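Local coordinates for D-alanyl-D-alanine carboxypeptidase (Vibrio cholerae, PDB 5TR7), which probably removes the terminal D-alanine from peptidoglycan precursor peptides, as a serine-type penicillin-binding carboxypeptidase of the peptidase S11 family, at residues Ile6-Tyr11 / Ala225-Thr230. Residues are numbered along the deposited sequence; the frame is centred on the assembly and turned at random.
Sequences IAAKGY and AVVMGT
Gly-10 and Met-228 form an antiparallel hydrogen-bonded pair where strand 10-15 meets strand 221-230 in the five-stranded sheet of the penicillin-binding domain. Met-228 N donates to Gly-10 O at 2.9 Å, and Gly-10 N returns a bond to Met-228 O at 3.2 Å. Lys-9 and Gly-10 both face Met-228, a classic beta bulge, which brings both amides to one carbonyl; Lys-9 N splits its hydrogen weakly between Met-228 O and Gly-229 O.

Ala-8 and Val-227 meet on the face covered by helix 233-251. Torsion chi1 of 177° sets Val-227 CG1 opposite the backbone N and brings it to 3.5 Å from Ala-8 CB, a tight contact for two methyl groups. The same Ala-8 methyl lies 4.0 Å from the CG2 methyl of Thr-230, while Thr-230 OG1 hydrogen-bonds to Tyr-210 O. Further along, Tyr-11 CB lies beside the carbonyl oxygen of Val-226, 3.1 Å from Val-226 O. Its ring leads away from that strand and receives Ile-6 CG1 on one face, 3.7 Å above the plane and displaced toward the rim.

On the other face, Met-228 sets CB and CG alongside Gly-10 O, then bends at chi2 and chi3 (-68° and -75°) toward Leu-36 and helix 150-163. Its side chain is about 10 Å from that of Ser-35, the predicted acyl-ester nucleophile.

Met-228 O thus takes a regular bond from Gly-10 N and a weak one from Lys-9 N. The bulge gives the carbonyl of the buried Met-228 two donors, while Ala-8, Val-227 and Thr-230 methyls pack together on the side of helix 233-251.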
# COMPACT_ATOMS: atom_id res chain seq x y z
N ILE A 6 -19.43 1.81 10.48
CA ILE A 6 -18.02 1.93 10.52
C ILE A 6 -17.71 3.37 10.64
O ILE A 6 -18.26 4.14 9.91
CB ILE A 6 -17.45 1.35 9.19
CG1 ILE A 6 -17.80 -0.14 9.01
CG2 ILE A 6 -15.96 1.56 9.05
CD1 ILE A 6 -17.33 -1.04 10.11
N ALA A 7 -16.88 3.76 11.58
CA ALA A 7 -16.56 5.20 11.77
C ALA A 7 -15.45 5.59 10.78
O ALA A 7 -14.28 5.68 11.13
CB ALA A 7 -16.12 5.44 13.21
N ALA A 8 -15.81 5.83 9.52
CA ALA A 8 -14.83 6.15 8.53
C ALA A 8 -15.50 6.93 7.44
O ALA A 8 -16.67 6.74 7.21
CB ALA A 8 -14.23 4.86 7.96
N LYS A 9 -14.77 7.77 6.72
CA LYS A 9 -15.37 8.57 5.65
C LYS A 9 -15.77 7.71 4.42
O LYS A 9 -16.75 8.01 3.74
CB LYS A 9 -14.42 9.68 5.29
CG LYS A 9 -14.95 10.74 4.33
CD LYS A 9 -13.77 11.56 3.82
CE LYS A 9 -14.14 12.64 2.82
NZ LYS A 9 -12.86 13.20 2.29
N GLY A 10 -15.04 6.65 4.15
CA GLY A 10 -15.37 5.73 3.08
C GLY A 10 -14.80 4.34 3.35
O GLY A 10 -13.77 4.21 3.97
N TYR A 11 -15.48 3.29 2.90
CA TYR A 11 -14.92 1.96 3.04
C TYR A 11 -15.49 1.02 2.06
O TYR A 11 -16.51 1.30 1.42
CB TYR A 11 -15.15 1.41 4.45
CG TYR A 11 -16.61 1.20 4.84
CD1 TYR A 11 -17.29 0.03 4.51
CD2 TYR A 11 -17.31 2.17 5.57
CE1 TYR A 11 -18.61 -0.17 4.91
CE2 TYR A 11 -18.62 1.97 5.96
CZ TYR A 11 -19.25 0.80 5.63
OH TYR A 11 -20.55 0.58 6.02
N ALA A 225 -10.25 -5.49 2.88
CA ALA A 225 -10.99 -4.32 3.38
C ALA A 225 -10.20 -3.04 3.25
O ALA A 225 -8.96 -3.03 3.29
CB ALA A 225 -11.36 -4.52 4.85
N VAL A 226 -10.92 -1.97 2.94
CA VAL A 226 -10.29 -0.66 2.84
C VAL A 226 -11.11 0.27 3.73
O VAL A 226 -12.35 0.31 3.65
CB VAL A 226 -10.37 -0.14 1.39
CG1 VAL A 226 -9.77 1.23 1.29
CG2 VAL A 226 -9.70 -1.11 0.46
N VAL A 227 -10.42 1.00 4.59
CA VAL A 227 -11.09 1.98 5.49
C VAL A 227 -10.36 3.29 5.30
O VAL A 227 -9.16 3.33 5.38
CB VAL A 227 -11.11 1.47 6.95
CG1 VAL A 227 -11.71 2.46 7.89
CG2 VAL A 227 -11.96 0.20 7.01
N MET A 228 -11.09 4.34 4.98
CA MET A 228 -10.47 5.65 4.74
C MET A 228 -11.05 6.69 5.63
O MET A 228 -12.24 6.78 5.78
CB MET A 228 -10.73 6.11 3.29
CG MET A 228 -10.34 5.06 2.27
SD MET A 228 -8.56 4.75 2.15
CE MET A 228 -8.17 6.30 1.23
N GLY A 229 -10.17 7.50 6.20
CA GLY A 229 -10.62 8.61 6.99
C GLY A 229 -11.13 8.32 8.37
O GLY A 229 -12.17 8.79 8.69
N THR A 230 -10.40 7.53 9.15
CA THR A 230 -10.74 7.27 10.57
C THR A 230 -10.06 8.34 11.40
O THR A 230 -9.07 8.96 11.01
CB THR A 230 -10.27 5.91 11.09
OG1 THR A 230 -8.88 5.75 10.85
CG2 THR A 230 -11.02 4.81 10.34